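Local coordinates for aspartokinase (Synechocystis, PDB 3L76), which probably catalyses the ATP-dependent phosphorylation of aspartate to 4-phospho-L-aspartate and binds lysine and threonine at its ACT domains, at residues A268-V273 against D298-I303; T325-T330 against I349-G354. All coordinates share one frame; numbering follows the deposited sequence.

In the fold
From the N terminus, the chain first passes through 268-273, which leads into strand 271-279, then helix 284-294, and returns at 298-303, where contact 1 closes its loop beside a lysine pocket. It continues through strand 311-318 into helix 323-333, and contact 2 closes the second, shorter loop when 349-354 comes back antiparallel to that helix. The two loops follow in series and neither nests nor crosses. Strands 271-279 and 348-361 are sheet neighbours, so the contacts also meet directly: Val273 packs on Thr330, and Lys272 lies near Glu352. Contact 1 thus ties the start of the ACT sheet to the effector site, and contact 2 ties the second helix to the last strand.

Contact 1 (A268-V273 against D298-I303); sequences ADQAKV and DIDLII. With LYS (lysine), chain E.
In the βαββαβ fold of an ACT domain, Gln270, near the start of the domain's first strand, meets Asp300, which lies near the start of its second and belongs to a lysine-binding pocket. Gln270 NE2 donates to Asp300 OD2 over 2.7 Å, with a fairly straight N-H...O angle of 158°. The acceptor lies close to the amide plane, whereas the amide comes to the anti side of the carboxylate, 23° out of its plane, and the two flat groups stand steeply against each other. Glutamine suits the place because its amide can donate and accept at once: NE2 also reaches Asp267, while OE1 pairs with Thr317 OG1, which in turn holds the backbone N of Leu301. These bonds fix the rotation of the amide and satisfy its polar atoms within a buried residue. A bend at chi2 (-92°) turns the end of the chain across the aspartate, and Leu301 CD1 lies 4.0 Å from Gln270 OE1 as the one apolar neighbour in the contact. Asp300 OD2 is shared with Lys357 in a salt bridge, so the carboxylate probably keeps its negative charge.

The other side of 298-303 faces the effector, and here backbone atoms do much of the recognition. The bound lysine's N gives hydrogen bonds to Asp298 OD1 (2.8 Å) and to Ile299 O (2.6 Å), while Ile299 N donates to its carboxylate O over 2.8 Å. Ser564, Met537 and Ala544, from the last ACT domain of the same chain, grip the ligand too, so the pocket bridges two ACT domains. Asp300 thus has two roles: its carboxylate holds Gln270, and its backbone O accepts the ligand's NZ at 2.7 Å.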
ATOM      1  N   ALA A 268      31.583   0.212  41.498  1.00 30.51           N
ATOM      2  CA  ALA A 268      32.296   0.928  42.552  1.00 39.29           C
ATOM      3  C   ALA A 268      33.706   0.370  42.792  1.00 36.71           C
ATOM      4  O   ALA A 268      34.544   1.012  43.431  1.00 37.91           O
ATOM      5  CB  ALA A 268      31.481   0.925  43.843  1.00 26.29           C
ATOM      6  N   ASP A 269      33.963  -0.824  42.272  1.00 26.42           N
ATOM      7  CA  ASP A 269      35.247  -1.470  42.463  1.00 38.04           C
ATOM      8  C   ASP A 269      36.220  -0.958  41.402  1.00 48.38           C
ATOM      9  O   ASP A 269      36.567  -1.662  40.450  1.00 36.19           O
ATOM     10  CB  ASP A 269      35.079  -2.988  42.391  1.00 38.89           C
ATOM     11  CG  ASP A 269      36.331  -3.734  42.790  1.00 51.14           C
ATOM     12  OD1 ASP A 269      37.260  -3.109  43.347  1.00 55.56           O
ATOM     13  OD2 ASP A 269      36.375  -4.948  42.529  1.00 44.01           O
ATOM     14  N   GLN A 270      36.635   0.294  41.581  1.00 33.95           N
ATOM     15  CA  GLN A 270      37.458   1.007  40.607  1.00 40.28           C
ATOM     16  C   GLN A 270      38.478   1.880  41.335  1.00 29.30           C
ATOM     17  O   GLN A 270      38.187   2.435  42.389  1.00 42.46           O
ATOM     18  CB  GLN A 270      36.578   1.893  39.697  1.00 21.53           C
ATOM     19  CG  GLN A 270      35.642   1.135  38.771  1.00 25.40           C
ATOM     20  CD  GLN A 270      36.242   0.855  37.392  1.00 34.96           C
ATOM     21  OE1 GLN A 270      37.029   1.647  36.869  1.00 29.35           O
ATOM     22  NE2 GLN A 270      35.852  -0.268  36.791  1.00 30.18           N
ATOM     23  N   ALA A 271      39.668   1.985  40.763  1.00 36.69           N
ATOM     24  CA  ALA A 271      40.710   2.888  41.258  1.00 38.71           C
ATOM     25  C   ALA A 271      41.593   3.323  40.087  1.00 37.64           C
ATOM     26  O   ALA A 271      41.934   2.521  39.213  1.00 39.70           O
ATOM     27  CB  ALA A 271      41.550   2.221  42.349  1.00 35.06           C
ATOM     28  N   LYS A 272      41.954   4.599  40.074  1.00 26.54           N
ATOM     29  CA  LYS A 272      42.708   5.165  38.962  1.00 33.18           C
ATOM     30  C   LYS A 272      44.226   5.209  39.211  1.00 53.37           C
ATOM     31  O   LYS A 272      44.706   5.634  40.276  1.00 39.66           O
ATOM     32  CB  LYS A 272      42.189   6.573  38.625  1.00 25.21           C
ATOM     33  CG  LYS A 272      42.885   7.230  37.433  1.00 29.77           C
ATOM     34  CD  LYS A 272      42.642   8.725  37.387  1.00 22.71           C
ATOM     35  CE  LYS A 272      43.382   9.444  38.495  1.00 34.58           C
ATOM     36  NZ  LYS A 272      43.274  10.936  38.405  1.00 31.62           N
ATOM     37  N   VAL A 273      44.970   4.746  38.214  1.00 31.98           N
ATOM     38  CA  VAL A 273      46.368   5.079  38.088  1.00 40.56           C
ATOM     39  C   VAL A 273      46.556   5.926  36.825  1.00 44.32           C
ATOM     40  O   VAL A 273      46.077   5.576  35.757  1.00 47.42           O
ATOM     41  CB  VAL A 273      47.259   3.831  37.984  1.00 48.29           C
ATOM     42  CG1 VAL A 273      48.695   4.247  37.907  1.00 40.36           C
ATOM     43  CG2 VAL A 273      47.040   2.896  39.174  1.00 33.90           C
ATOM     44  N   ASP A 298      44.978  -7.282  35.420  1.00 59.55           N
ATOM     45  CA  ASP A 298      43.915  -6.987  34.469  1.00 57.07           C
ATOM     46  C   ASP A 298      43.475  -5.528  34.562  1.00 51.01           C
ATOM     47  O   ASP A 298      43.346  -4.970  35.657  1.00 36.24           O
ATOM     48  CB  ASP A 298      42.720  -7.911  34.666  1.00 55.78           C
ATOM     49  CG  ASP A 298      41.630  -7.657  33.657  1.00 57.54           C
ATOM     50  OD1 ASP A 298      41.861  -7.898  32.453  1.00 48.43           O
ATOM     51  OD2 ASP A 298      40.547  -7.203  34.069  1.00 48.67           O
ATOM     52  N   ILE A 299      43.241  -4.919  33.404  1.00 40.82           N
ATOM     53  CA  ILE A 299      42.827  -3.517  33.344  1.00 20.78           C
ATOM     54  C   ILE A 299      41.381  -3.331  32.807  1.00 44.04           C
ATOM     55  O   ILE A 299      40.926  -4.069  31.936  1.00 35.25           O
ATOM     56  CB  ILE A 299      43.805  -2.705  32.469  1.00 34.44           C
ATOM     57  CG1 ILE A 299      45.215  -2.781  33.050  1.00 30.76           C
ATOM     58  CG2 ILE A 299      43.324  -1.259  32.309  1.00 30.26           C
ATOM     59  CD1 ILE A 299      46.121  -1.696  32.572  1.00 50.08           C
ATOM     60  N   ASP A 300      40.670  -2.345  33.345  1.00 26.56           N
ATOM     61  CA  ASP A 300      39.363  -1.952  32.834  1.00 25.97           C
ATOM     62  C   ASP A 300      39.433  -0.747  31.889  1.00 38.86           C
ATOM     63  O   ASP A 300      39.650  -0.916  30.701  1.00 35.76           O
ATOM     64  CB  ASP A 300      38.404  -1.623  33.977  1.00 27.81           C
ATOM     65  CG  ASP A 300      37.018  -1.244  33.472  1.00 37.78           C
ATOM     66  OD1 ASP A 300      36.693  -1.666  32.349  1.00 27.09           O
ATOM     67  OD2 ASP A 300      36.276  -0.527  34.179  1.00 35.22           O
ATOM     68  N   LEU A 301      39.228   0.459  32.421  1.00 20.21           N
ATOM     69  CA  LEU A 301      39.306   1.677  31.623  1.00 30.92           C
ATOM     70  C   LEU A 301      40.733   2.026  31.176  1.00 42.16           C
ATOM     71  O   LEU A 301      41.684   1.968  31.954  1.00 35.98           O
ATOM     72  CB  LEU A 301      38.712   2.869  32.388  1.00 26.44           C
ATOM     73  CG  LEU A 301      37.195   3.030  32.482  1.00 39.82           C
ATOM     74  CD1 LEU A 301      36.839   3.985  33.609  1.00 29.70           C
ATOM     75  CD2 LEU A 301      36.602   3.514  31.150  1.00 34.83           C
ATOM     76  N   ILE A 302      40.871   2.386  29.909  1.00 49.54           N
ATOM     77  CA  ILE A 302      42.065   3.070  29.440  1.00 29.73           C
ATOM     78  C   ILE A 302      41.642   4.351  28.716  1.00 45.27           C
ATOM     79  O   ILE A 302      40.928   4.314  27.705  1.00 38.52           O
ATOM     80  CB  ILE A 302      42.941   2.185  28.528  1.00 28.86           C
ATOM     81  CG1 ILE A 302      43.276   0.869  29.229  1.00 21.42           C
ATOM     82  CG2 ILE A 302      44.229   2.936  28.114  1.00 24.11           C
ATOM     83  CD1 ILE A 302      44.151  -0.044  28.405  1.00 24.42           C
ATOM     84  N   ILE A 303      42.068   5.484  29.257  1.00 30.96           N
ATOM     85  CA  ILE A 303      41.693   6.778  28.709  1.00 35.36           C
ATOM     86  C   ILE A 303      42.921   7.634  28.365  1.00 27.56           C
ATOM     87  O   ILE A 303      43.770   7.925  29.210  1.00 37.29           O
ATOM     88  CB  ILE A 303      40.765   7.539  29.686  1.00 28.47           C
ATOM     89  CG1 ILE A 303      39.605   6.639  30.129  1.00 24.02           C
ATOM     90  CG2 ILE A 303      40.264   8.850  29.071  1.00 18.34           C
ATOM     91  CD1 ILE A 303      38.594   7.332  31.027  1.00 22.78           C
TER
HETATM   92  N   LYS E 603      41.235  -6.090  30.395  1.00 21.76           N
HETATM   93  CA  LYS E 603      42.087  -6.045  29.215  1.00 35.84           C
HETATM   94  C   LYS E 603      43.548  -5.831  29.632  1.00 51.63           C
HETATM   95  O   LYS E 603      43.854  -5.652  30.822  1.00 31.17           O
HETATM   96  CB  LYS E 603      41.621  -4.959  28.235  1.00 32.33           C
HETATM   97  CG  LYS E 603      41.513  -3.538  28.832  1.00 25.28           C
HETATM   98  CD  LYS E 603      41.040  -2.524  27.770  1.00 39.93           C
HETATM   99  CE  LYS E 603      39.540  -2.637  27.501  1.00 25.09           C
HETATM  100  NZ  LYS E 603      38.759  -2.523  28.784  1.00 35.58           N
HETATM  101  OXT LYS E 603      44.456  -5.857  28.796  1.00 29.33           O

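Contact 2 (T325-T330 against I349-G354); sequences TAEAVT and IIVEKG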
ATOM      1  N   THR A 325      49.345  -2.641  43.955  1.00 57.05           N
ATOM      2  CA  THR A 325      50.196  -3.357  43.017  1.00 34.27           C
ATOM      3  C   THR A 325      50.393  -2.517  41.773  1.00 52.23           C
ATOM      4  O   THR A 325      51.514  -2.306  41.324  1.00 56.92           O
ATOM      5  CB  THR A 325      49.571  -4.662  42.564  1.00 46.92           C
ATOM      6  OG1 THR A 325      49.381  -5.525  43.693  1.00 74.85           O
ATOM      7  CG2 THR A 325      50.472  -5.335  41.550  1.00 35.81           C
ATOM      8  N   ALA A 326      49.282  -2.037  41.221  1.00 37.20           N
ATOM      9  CA  ALA A 326      49.301  -1.320  39.955  1.00 46.88           C
ATOM     10  C   ALA A 326      50.143  -0.036  40.010  1.00 54.26           C
ATOM     11  O   ALA A 326      50.845   0.295  39.052  1.00 60.22           O
ATOM     12  CB  ALA A 326      47.870  -1.026  39.503  1.00 36.30           C
ATOM     13  N   GLU A 327      50.066   0.675  41.132  1.00 38.63           N
ATOM     14  CA  GLU A 327      50.832   1.898  41.326  1.00 51.09           C
ATOM     15  C   GLU A 327      52.331   1.608  41.376  1.00 70.17           C
ATOM     16  O   GLU A 327      53.136   2.285  40.727  1.00 45.57           O
ATOM     17  CB  GLU A 327      50.390   2.603  42.611  1.00 47.40           C
ATOM     18  CG  GLU A 327      51.245   3.827  42.977  1.00 62.29           C
ATOM     19  CD  GLU A 327      50.848   4.461  44.309  1.00 79.21           C
ATOM     20  OE1 GLU A 327      51.252   5.623  44.555  1.00 79.45           O
ATOM     21  OE2 GLU A 327      50.134   3.803  45.106  1.00 63.16           O
ATOM     22  N   ALA A 328      52.700   0.592  42.149  1.00 54.89           N
ATOM     23  CA  ALA A 328      54.100   0.240  42.310  1.00 64.66           C
ATOM     24  C   ALA A 328      54.746  -0.109  40.969  1.00 61.81           C
ATOM     25  O   ALA A 328      55.809   0.409  40.638  1.00 68.74           O
ATOM     26  CB  ALA A 328      54.252  -0.904  43.310  1.00 29.65           C
ATOM     27  N   VAL A 329      54.098  -0.978  40.200  1.00 46.23           N
ATOM     28  CA  VAL A 329      54.615  -1.392  38.897  1.00 45.78           C
ATOM     29  C   VAL A 329      54.756  -0.205  37.960  1.00 62.45           C
ATOM     30  O   VAL A 329      55.767  -0.058  37.271  1.00 50.80           O
ATOM     31  CB  VAL A 329      53.693  -2.408  38.211  1.00 52.22           C
ATOM     32  CG1 VAL A 329      54.330  -2.874  36.914  1.00 41.96           C
ATOM     33  CG2 VAL A 329      53.414  -3.581  39.139  1.00 66.58           C
ATOM     34  N   THR A 330      53.725   0.632  37.926  1.00 58.03           N
ATOM     35  CA  THR A 330      53.750   1.842  37.119  1.00 34.21           C
ATOM     36  C   THR A 330      54.892   2.759  37.566  1.00 48.37           C
ATOM     37  O   THR A 330      55.640   3.273  36.734  1.00 48.35           O
ATOM     38  CB  THR A 330      52.382   2.583  37.154  1.00 47.90           C
ATOM     39  OG1 THR A 330      51.338   1.700  36.698  1.00 37.52           O
ATOM     40  CG2 THR A 330      52.411   3.828  36.263  1.00 30.49           C
ATOM     41  N   ILE A 349      53.558   9.707  38.509  1.00 44.58           N
ATOM     42  CA  ILE A 349      52.419   8.840  38.761  0.63 30.25           C
ATOM     43  C   ILE A 349      51.470   9.423  39.813  1.00 48.78           C
ATOM     44  O   ILE A 349      51.917   9.957  40.833  1.00 49.19           O
ATOM     45  CB  ILE A 349      52.887   7.423  39.153  0.63 37.34           C
ATOM     46  CG1 ILE A 349      53.750   6.831  38.037  0.63 30.88           C
ATOM     47  CG2 ILE A 349      51.706   6.513  39.452  0.63 44.49           C
ATOM     48  CD1 ILE A 349      55.174   7.385  38.011  0.63 53.20           C
ATOM     49  N   ILE A 350      50.161   9.342  39.543  1.00 38.77           N
ATOM     50  CA  ILE A 350      49.150   9.707  40.531  1.00 28.77           C
ATOM     51  C   ILE A 350      48.135   8.589  40.625  1.00 51.57           C
ATOM     52  O   ILE A 350      48.077   7.708  39.765  1.00 48.01           O
ATOM     53  CB  ILE A 350      48.454  11.041  40.229  1.00 29.76           C
ATOM     54  CG1 ILE A 350      47.489  10.881  39.043  1.00 37.26           C
ATOM     55  CG2 ILE A 350      49.491  12.148  40.036  1.00 16.89           C
ATOM     56  CD1 ILE A 350      47.057  12.183  38.403  1.00 43.58           C
ATOM     57  N   VAL A 351      47.324   8.641  41.670  1.00 40.93           N
ATOM     58  CA  VAL A 351      46.497   7.517  42.033  1.00 26.53           C
ATOM     59  C   VAL A 351      45.246   8.107  42.666  1.00 39.64           C
ATOM     60  O   VAL A 351      45.326   9.128  43.337  1.00 36.37           O
ATOM     61  CB  VAL A 351      47.308   6.597  42.989  1.00 30.75           C
ATOM     62  CG1 VAL A 351      47.067   6.970  44.440  1.00 28.94           C
ATOM     63  CG2 VAL A 351      47.004   5.177  42.733  1.00 61.76           C
ATOM     64  N   GLU A 352      44.085   7.507  42.415  1.00 48.95           N
ATOM     65  CA  GLU A 352      42.834   8.051  42.945  1.00 24.18           C
ATOM     66  C   GLU A 352      41.892   6.922  43.353  1.00 31.46           C
ATOM     67  O   GLU A 352      41.445   6.142  42.515  1.00 35.24           O
ATOM     68  CB  GLU A 352      42.183   8.967  41.910  1.00 34.96           C
ATOM     69  CG  GLU A 352      41.007   9.794  42.431  1.00 20.48           C
ATOM     70  CD  GLU A 352      40.250  10.477  41.326  1.00 35.41           C
ATOM     71  OE1 GLU A 352      40.595  10.276  40.138  1.00 39.56           O
ATOM     72  OE2 GLU A 352      39.299  11.206  41.648  1.00 39.17           O
ATOM     73  N   LYS A 353      41.593   6.833  44.644  1.00 39.30           N
ATOM     74  CA  LYS A 353      40.922   5.648  45.166  1.00 45.67           C
ATOM     75  C   LYS A 353      39.396   5.757  45.227  1.00 60.51           C
ATOM     76  O   LYS A 353      38.701   4.737  45.173  1.00 51.56           O
ATOM     77  CB  LYS A 353      41.488   5.288  46.540  1.00 33.71           C
ATOM     78  CG  LYS A 353      41.599   3.771  46.783  1.00 78.86           C
ATOM     79  CD  LYS A 353      40.532   3.226  47.738  1.00 73.39           C
ATOM     80  CE  LYS A 353      40.792   1.761  48.060  1.00 83.43           C
ATOM     81  NZ  LYS A 353      39.794   1.210  49.031  1.00 89.64           N
ATOM     82  N   GLY A 354      38.865   6.975  45.335  1.00 35.28           N
ATOM     83  CA  GLY A 354      37.455   7.106  45.692  1.00 34.00           C
ATOM     84  C   GLY A 354      36.541   7.421  44.534  1.00 33.41           C
ATOM     85  O   GLY A 354      35.781   8.374  44.577  1.00 27.68           O
TER
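Helix 325-330 runs almost exactly antiparallel to strand 349-352, their axes 172° apart in direction and 9.2 Å apart at closest approach, with Glu327 level with Val351 and Thr330 with Ile349. Between these backbones the contact is made by van der Waals packing. Thr330 turns its methyl to the strand: CG2 lies 3.7 Å from Ile349 CG1, though that isoleucine is modelled in two conformers and its exact approach is uncertain. OG1 stands beside the backbone N (chi1 -57°) and CG2 anti to it, which aims the methyl at the strand and lets OG1 donate back to Ala326 O over 2.8 Å. That oxygen also takes the helical bond from Thr330 N, the two donors arriving from opposite faces of its plane. Threonine therefore suits a buried helix position facing a sheet, since its own helix satisfies the polar branch. Replaced by alanine, the residue would lose the methyl and the hydroxyl, which would probably open a gap beside Ile349 and Leu275 and take from Ala326 O its second donor. Farther along, Glu327 extends so that OE2 comes 4.2 Å from Val351 CG2 at the partly exposed margin. Such packing of the second helix against the last strand is characteristic of the βαββαβ ACT fold.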